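Local structure of acyl-homoserine-lactone synthase (Mesorhizobium sp. ORS 3359, 6WNS) at residues V18-F23 with Y57-L61. The protein makes acyl-homoserine lactone quorum-sensing signals, probably by joining an acyl group carried on coenzyme A to S-adenosylmethionine, as in related synthases. Residues are numbered along the deposited sequence; the frame is centred on the assembly and turned at random.
Sequences VLERYF and YVLAL
Helix segment 18-23 runs across strand 57-60 at nearly a right angle (89°), with axes 11.2 Å apart, a spacing filled by apolar and aromatic side chains, with no hydrogen bond between the segments. Tyr57 meets three residues of the helix, Tyr22 most closely. With CG anti to the backbone N (chi1 167°), the ring of Tyr22 is carried between Tyr57 and Leu59; it meets Tyr57 obliquely, the planes at 61° and Tyr22 CE2 3.5 Å from Tyr57 CD1. Tyr22 CD1, across the ring from CE2, lies 3.8 Å from Leu59 CD2. Leucine suits this place because its fork also gives CD1 to Val18 CG1 (3.8 Å), while Val18 CG2 meets Leu61 CD1 tip to tip. Tyrosine suits both its places because the flat ring packs while the hydroxyl finds a polar mate: Tyr22 OH is hydrogen-bonded to Arg26 NH1, Tyr57 OH to Asp51 OD2. A leucine in place of Tyr22 would probably open a gap beside Tyr57 and leave Arg26 without this hydroxyl partner. Apolar Leu19 lies across the Tyr57 side chain, its CD2 4.0 Å from Tyr57 CD2, and Phe23 brings its ring edge to Tyr57 OH. The contact lays helix 16-31 against one face of the mixed sheet and helix 121-135 packs on Val58 and Ala60 from the other, consistent with the family's acetyltransferase-like (GNAT) fold; strands 4-7 and 69-75 flank strand 56-60.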
ATOM      1  N   VAL A  18       9.439  10.487 -11.464  1.00 52.23           N
ATOM      2  CA  VAL A  18       8.955   9.193 -10.936  1.00 52.73           C
ATOM      3  C   VAL A  18       7.447   9.387 -10.687  1.00 45.11           C
ATOM      4  O   VAL A  18       6.635   8.430 -10.991  1.00 46.26           O
ATOM      5  CB  VAL A  18       9.742   8.747  -9.683  1.00 54.18           C
ATOM      6  CG1 VAL A  18       9.060   7.632  -8.913  1.00 54.32           C
ATOM      7  CG2 VAL A  18      11.179   8.332 -10.047  1.00 60.44           C
ATOM      8  N   LEU A  19       7.049  10.466 -10.040  1.00 45.78           N
ATOM      9  CA  LEU A  19       5.598  10.612  -9.729  1.00 44.39           C
ATOM     10  C   LEU A  19       4.740  10.701 -11.023  1.00 41.72           C
ATOM     11  O   LEU A  19       3.622  10.153 -11.039  1.00 42.39           O
ATOM     12  CB  LEU A  19       5.370  11.797  -8.772  1.00 44.65           C
ATOM     13  CG  LEU A  19       5.759  11.594  -7.289  1.00 44.74           C
ATOM     14  CD1 LEU A  19       5.892  12.913  -6.546  1.00 43.55           C
ATOM     15  CD2 LEU A  19       4.806  10.649  -6.541  1.00 45.89           C
ATOM     16  N   GLU A  20       5.193  11.423 -12.026  1.00 45.34           N
ATOM     17  CA  GLU A  20       4.496  11.551 -13.332  1.00 46.73           C
ATOM     18  C   GLU A  20       4.338  10.153 -13.924  1.00 47.86           C
ATOM     19  O   GLU A  20       3.206   9.827 -14.243  1.00 44.51           O
ATOM     20  CB  GLU A  20       5.206  12.589 -14.215  1.00 51.58           C
ATOM     21  CG  GLU A  20       4.730  13.948 -13.799  1.00 63.31           C
ATOM     22  CD  GLU A  20       5.552  15.157 -14.149  1.00 71.39           C
ATOM     23  OE1 GLU A  20       6.463  15.018 -14.984  1.00 74.57           O
ATOM     24  OE2 GLU A  20       5.229  16.234 -13.591  1.00 73.98           O
ATOM     25  N   ARG A  21       5.397   9.309 -13.896  1.00 49.05           N
ATOM     26  CA  ARG A  21       5.286   7.914 -14.392  1.00 51.29           C
ATOM     27  C   ARG A  21       4.328   7.136 -13.492  1.00 47.75           C
ATOM     28  O   ARG A  21       3.552   6.359 -14.005  1.00 45.09           O
ATOM     29  CB  ARG A  21       6.674   7.265 -14.491  1.00 59.14           C
ATOM     30  CG  ARG A  21       7.508   7.868 -15.619  1.00 64.06           C
ATOM     31  CD  ARG A  21       8.702   7.030 -16.013  1.00 74.27           C
ATOM     32  NE  ARG A  21       9.512   6.613 -14.879  1.00 80.32           N
ATOM     33  CZ  ARG A  21      10.498   7.332 -14.342  1.00 83.72           C
ATOM     34  NH1 ARG A  21      10.796   8.536 -14.828  1.00 76.88           N
ATOM     35  NH2 ARG A  21      11.176   6.811 -13.326  1.00 85.48           N
ATOM     36  N   TYR A  22       4.400   7.354 -12.177  1.00 47.44           N
ATOM     37  CA  TYR A  22       3.577   6.631 -11.195  1.00 44.68           C
ATOM     38  C   TYR A  22       2.077   6.897 -11.517  1.00 39.62           C
ATOM     39  O   TYR A  22       1.295   5.933 -11.552  1.00 40.58           O
ATOM     40  CB  TYR A  22       3.965   7.101  -9.785  1.00 46.90           C
ATOM     41  CG  TYR A  22       2.993   6.675  -8.727  1.00 42.78           C
ATOM     42  CD1 TYR A  22       2.876   5.333  -8.378  1.00 42.74           C
ATOM     43  CD2 TYR A  22       2.146   7.585  -8.089  1.00 42.01           C
ATOM     44  CE1 TYR A  22       1.914   4.897  -7.486  1.00 41.69           C
ATOM     45  CE2 TYR A  22       1.242   7.156  -7.115  1.00 40.82           C
ATOM     46  CZ  TYR A  22       1.171   5.821  -6.757  1.00 42.63           C
ATOM     47  OH  TYR A  22       0.250   5.430  -5.831  1.00 39.44           O
ATOM     48  N   PHE A  23       1.675   8.154 -11.731  1.00 37.67           N
ATOM     49  CA  PHE A  23       0.251   8.475 -12.011  1.00 36.68           C
ATOM     50  C   PHE A  23      -0.197   7.924 -13.385  1.00 41.46           C
ATOM     51  O   PHE A  23      -1.369   7.562 -13.599  1.00 36.91           O
ATOM     52  CB  PHE A  23      -0.009   9.948 -11.835  1.00 36.80           C
ATOM     53  CG  PHE A  23      -0.086  10.280 -10.369  1.00 36.73           C
ATOM     54  CD1 PHE A  23       0.905  11.034  -9.759  1.00 37.05           C
ATOM     55  CD2 PHE A  23      -1.148   9.848  -9.604  1.00 41.48           C
ATOM     56  CE1 PHE A  23       0.860  11.327  -8.391  1.00 40.22           C
ATOM     57  CE2 PHE A  23      -1.208  10.151  -8.253  1.00 39.42           C
ATOM     58  CZ  PHE A  23      -0.192  10.860  -7.637  1.00 38.34           C
ATOM     59  N   TYR A  57       4.092   7.791  -0.705  1.00 46.88           N
ATOM     60  CA  TYR A  57       4.256   6.818  -1.813  1.00 45.97           C
ATOM     61  C   TYR A  57       5.506   5.992  -1.524  1.00 51.24           C
ATOM     62  O   TYR A  57       6.645   6.484  -1.413  1.00 51.79           O
ATOM     63  CB  TYR A  57       4.280   7.540  -3.153  1.00 45.73           C
ATOM     64  CG  TYR A  57       3.052   8.381  -3.346  1.00 44.05           C
ATOM     65  CD1 TYR A  57       1.864   7.794  -3.747  1.00 40.44           C
ATOM     66  CD2 TYR A  57       3.057   9.731  -3.047  1.00 46.69           C
ATOM     67  CE1 TYR A  57       0.699   8.551  -3.898  1.00 38.68           C
ATOM     68  CE2 TYR A  57       1.898  10.487  -3.124  1.00 41.33           C
ATOM     69  CZ  TYR A  57       0.715   9.896  -3.561  1.00 39.64           C
ATOM     70  OH  TYR A  57      -0.421  10.612  -3.732  1.00 38.20           O
ATOM     71  N   VAL A  58       5.271   4.707  -1.376  1.00 49.88           N
ATOM     72  CA  VAL A  58       6.341   3.706  -1.191  1.00 53.35           C
ATOM     73  C   VAL A  58       6.563   2.957  -2.492  1.00 52.88           C
ATOM     74  O   VAL A  58       5.778   2.042  -2.806  1.00 56.97           O
ATOM     75  CB  VAL A  58       5.983   2.728  -0.086  1.00 57.16           C
ATOM     76  CG1 VAL A  58       7.205   1.880   0.217  1.00 62.19           C
ATOM     77  CG2 VAL A  58       5.502   3.478   1.156  1.00 57.66           C
ATOM     78  N   LEU A  59       7.576   3.374  -3.237  1.00 53.97           N
ATOM     79  CA  LEU A  59       7.774   2.927  -4.625  1.00 54.24           C
ATOM     80  C   LEU A  59       9.024   2.058  -4.738  1.00 60.76           C
ATOM     81  O   LEU A  59      10.129   2.489  -4.308  1.00 61.94           O
ATOM     82  CB  LEU A  59       7.850   4.165  -5.489  1.00 55.01           C
ATOM     83  CG  LEU A  59       6.580   5.043  -5.398  1.00 49.83           C
ATOM     84  CD1 LEU A  59       6.724   6.155  -6.366  1.00 50.60           C
ATOM     85  CD2 LEU A  59       5.319   4.195  -5.665  1.00 49.73           C
ATOM     86  N   ALA A  60       8.840   0.909  -5.383  1.00 61.44           N
ATOM     87  CA  ALA A  60       9.939  -0.005  -5.762  1.00 63.98           C
ATOM     88  C   ALA A  60      10.464   0.389  -7.154  1.00 66.49           C
ATOM     89  O   ALA A  60       9.658   0.322  -8.136  1.00 62.98           O
ATOM     90  CB  ALA A  60       9.425  -1.406  -5.691  1.00 67.36           C
ATOM     91  N   LEU A  61      11.756   0.799  -7.245  1.00 68.36           N
ATOM     92  CA  LEU A  61      12.425   1.315  -8.480  1.00 70.99           C
ATOM     93  C   LEU A  61      13.575   0.398  -8.858  1.00 74.26           C
ATOM     94  O   LEU A  61      13.759  -0.451  -8.058  1.00 74.30           O
ATOM     95  CB  LEU A  61      13.020   2.689  -8.187  1.00 70.38           C
ATOM     96  CG  LEU A  61      11.991   3.702  -7.705  1.00 64.79           C
ATOM     97  CD1 LEU A  61      12.526   5.101  -7.829  1.00 63.45           C
ATOM     98  CD2 LEU A  61      10.666   3.542  -8.475  1.00 63.49           C
TER